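Local coordinates for protein putative drug/sodium antiporter (Escherichia coli, PDB 4Z3N) that probably exports drug-like or genotoxin molecules such as colibactin across the bacterial membrane as an antiporter of the MATE family, at residues I84-G87 against I88-G91; M92-L95 against L96-I100. One frame throughout, in Å; residues are numbered along the deposited sequence.

Contact 1 of 2, residues I84-G87 against I88-G91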
# COMPACT_ATOMS: atom_id res chain seq x y z
N ILE A 84 5.16 7.25 -1.57
CA ILE A 84 6.44 7.40 -2.20
C ILE A 84 7.46 6.51 -1.50
O ILE A 84 8.32 5.91 -2.15
CB ILE A 84 6.90 8.87 -2.19
CG1 ILE A 84 5.95 9.73 -3.04
CG2 ILE A 84 8.36 9.00 -2.66
CD1 ILE A 84 6.12 11.23 -2.88
N ALA A 85 7.35 6.40 -0.18
CA ALA A 85 8.23 5.52 0.57
C ALA A 85 8.04 4.08 0.11
O ALA A 85 8.98 3.27 0.06
CB ALA A 85 7.96 5.65 2.04
N ASN A 86 6.81 3.77 -0.26
CA ASN A 86 6.44 2.43 -0.67
C ASN A 86 7.06 2.08 -2.02
O ASN A 86 7.44 0.92 -2.25
CB ASN A 86 4.92 2.29 -0.74
CG ASN A 86 4.48 0.85 -0.80
OD1 ASN A 86 3.88 0.41 -1.79
ND2 ASN A 86 4.80 0.10 0.24
N GLY A 87 7.14 3.08 -2.89
CA GLY A 87 7.72 2.93 -4.20
C GLY A 87 9.20 2.69 -4.06
O GLY A 87 9.79 1.89 -4.80
N ILE A 88 9.82 3.39 -3.11
CA ILE A 88 11.24 3.19 -2.80
C ILE A 88 11.46 1.79 -2.27
O ILE A 88 12.46 1.15 -2.59
CB ILE A 88 11.75 4.22 -1.78
CG1 ILE A 88 11.80 5.61 -2.43
CG2 ILE A 88 13.12 3.81 -1.23
CD1 ILE A 88 12.33 6.71 -1.56
N GLN A 89 10.52 1.30 -1.49
CA GLN A 89 10.65 -0.02 -0.91
C GLN A 89 10.70 -1.12 -1.97
O GLN A 89 11.55 -2.01 -1.89
CB GLN A 89 9.52 -0.28 0.08
CG GLN A 89 9.62 -1.61 0.75
CD GLN A 89 8.33 -2.04 1.40
OE1 GLN A 89 7.42 -1.24 1.60
NE2 GLN A 89 8.25 -3.32 1.75
N ILE A 90 9.82 -1.05 -2.96
CA ILE A 90 9.64 -2.11 -3.95
C ILE A 90 10.81 -2.05 -4.94
O ILE A 90 11.36 -3.07 -5.35
CB ILE A 90 8.25 -1.99 -4.69
CG1 ILE A 90 7.10 -2.27 -3.74
CG2 ILE A 90 8.13 -2.99 -5.84
CD1 ILE A 90 7.07 -3.70 -3.19
N GLY A 91 11.23 -0.84 -5.30
CA GLY A 91 12.43 -0.67 -6.09
C GLY A 91 13.59 -1.35 -5.38
O GLY A 91 14.38 -2.09 -5.99

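Contact 2 of 2, residues M92-L95 against L96-I100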
# COMPACT_ATOMS: atom_id res chain seq x y z
N MET A 92 13.72 -1.08 -4.09
CA MET A 92 14.74 -1.74 -3.31
C MET A 92 14.51 -3.26 -3.30
O MET A 92 15.39 -4.03 -3.69
CB MET A 92 14.78 -1.18 -1.89
CG MET A 92 16.03 -1.56 -1.09
SD MET A 92 17.59 -0.86 -1.72
CE MET A 92 18.70 -1.32 -0.40
N GLY A 93 13.33 -3.69 -2.85
CA GLY A 93 12.99 -5.10 -2.79
C GLY A 93 13.16 -5.82 -4.12
O GLY A 93 13.60 -6.96 -4.19
N SER A 94 12.82 -5.14 -5.20
CA SER A 94 12.81 -5.79 -6.50
C SER A 94 14.25 -6.04 -6.96
O SER A 94 14.61 -7.13 -7.41
CB SER A 94 12.03 -4.93 -7.50
OG SER A 94 12.02 -5.51 -8.78
N LEU A 95 15.08 -5.02 -6.79
CA LEU A 95 16.44 -5.02 -7.30
C LEU A 95 17.39 -5.90 -6.46
O LEU A 95 18.24 -6.60 -7.00
CB LEU A 95 16.93 -3.59 -7.34
CG LEU A 95 17.62 -3.16 -8.62
CD1 LEU A 95 16.95 -3.88 -9.74
CD2 LEU A 95 17.50 -1.66 -8.79
N LEU A 96 17.22 -5.84 -5.15
CA LEU A 96 18.06 -6.58 -4.23
C LEU A 96 17.80 -8.08 -4.34
O LEU A 96 18.73 -8.89 -4.42
CB LEU A 96 17.81 -6.09 -2.79
CG LEU A 96 18.52 -6.88 -1.67
CD1 LEU A 96 20.03 -6.76 -1.81
CD2 LEU A 96 18.06 -6.44 -0.29
N SER A 97 16.52 -8.44 -4.37
CA SER A 97 16.11 -9.83 -4.46
C SER A 97 16.57 -10.51 -5.77
O SER A 97 16.86 -11.71 -5.76
CB SER A 97 14.59 -9.95 -4.31
OG SER A 97 13.97 -9.70 -5.56
N ARG A 98 16.63 -9.76 -6.88
CA ARG A 98 17.17 -10.32 -8.14
C ARG A 98 18.70 -10.45 -8.07
O ARG A 98 19.26 -11.44 -8.53
CB ARG A 98 16.78 -9.48 -9.38
CG ARG A 98 15.33 -9.08 -9.40
CD ARG A 98 14.69 -9.07 -10.78
NE ARG A 98 14.89 -7.86 -11.59
CZ ARG A 98 14.57 -6.63 -11.24
NH1 ARG A 98 14.06 -6.36 -10.06
NH2 ARG A 98 14.77 -5.65 -12.09
N ALA A 99 19.36 -9.45 -7.48
CA ALA A 99 20.81 -9.53 -7.23
C ALA A 99 21.18 -10.73 -6.36
O ALA A 99 22.13 -11.45 -6.65
CB ALA A 99 21.31 -8.25 -6.58
N ILE A 100 20.43 -10.95 -5.28
CA ILE A 100 20.72 -12.08 -4.41
C ILE A 100 20.52 -13.40 -5.16
O ILE A 100 21.36 -14.28 -5.08
CB ILE A 100 19.84 -12.08 -3.15
CG1 ILE A 100 20.15 -10.84 -2.29
CG2 ILE A 100 20.04 -13.38 -2.38
CD1 ILE A 100 19.27 -10.72 -1.05

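Contact 1 of 2, residues I84-G87 against I88-G91
I84, A85, N86 and G87 offer their carbonyl oxygens to the amides of I88, Q89, I90 and G91, four consecutive i to i+4 bonds within an unbroken alpha-helix of a MATE-type transporter. The bond from Q89 N to A85 O measures 2.9 Å, and the straightest runs from G91 N to G87 O at 3.1 Å, with an angle of 167° at the hydrogen.

The isoleucine side chains lie back against carbonyl oxygens of the preceding turn. I88 keeps CG1 beside its own backbone nitrogen (chi1 -70°), which brings that carbon within 3.5 Å of I84 O. Two residues on, I90 sets its CG1 the same way, 3.5 Å from N86 O. Beyond the helix the two isoleucines part company: I88 packs on M166 and V170, whereas I90 meets V259 of helix 250-284 and E394 of helix 382-399. The end of I84 leads away from the following turn, and a bound monoolein lies about 4 Å from its side chain.

The polar pair is N86 and Q89, each hydrogen-bonded to a glutamine of a different helix: N86 OD1 to Q263 NE2, and Q89 NE2 to Q176 OE1. Between the pair itself, N86 ND2 stands 3.2 Å from Q89 OE1, with the two amide planes almost perpendicular, 84° apart.

Contact 2 of 2, residues M92-L95 against L96-I100
The amide of L96 reaches back to M92 O over 3.0 Å, nearly straight at 165°, and it is one of three sound backbone bonds between 92-95 and 96-100. A99 N repeats the step to L95 O at 3.1 Å, and S97 N to G93 O at 3.3 Å. L96 adds its CB, which rests beside M92 O.

S97 turns its hydroxyl back onto the preceding turn. A chi1 of 83° swings OG between its own backbone nitrogen and carbonyl carbon, the position from which it faces G93 O at 3.1 Å and S94 O at 3.2 Å. Either carbonyl could receive its single proton, and the position of S94 O is itself less certain.

R98 also folds back, its chain bent at both chi2 and chi3 instead of extending from the helix. The bends bring NH1 to 2.6 Å from S94 OG, which lies at the edge of the guanidinium, near its plane. S94 OG is hydrogen-bonded to Q397 O, while R98 NH2 forms a salt bridge with E255, and the buried charge of R98 is probably offset by that glutamate. L95 completes the group with CD1 at 3.7 Å from R98 NH2, approaching the guanidinium from an oblique direction. M92, like L95, packs on F256 and I111, and also on L112.

The hydroxyl of S97, folded onto the preceding helical turn, is a common feature of membrane helices; R98, through its salt bridge with E255, ties the end of helix 75-101 to helix 250-284 in the MATE fold.

In the fold
Contact 1 and contact 2 are successive lengths of one helix, 75-101, with 84-91 leading directly into 92-100 and their centres 13 Å apart. Contact 1 lies about 10 Å from the centre of the chain and contact 2 about 19 Å, so this part of the helix runs away from the centre of the chain. Both belong to the first of the two MatE repeats in the sequence, and both touch helices 107-132 and 250-284. The latter belongs to the second half of the chain, so polar links from both contacts, to Q263 and to E255, join the two halves, consistent with the two-bundle architecture of MATE transporters.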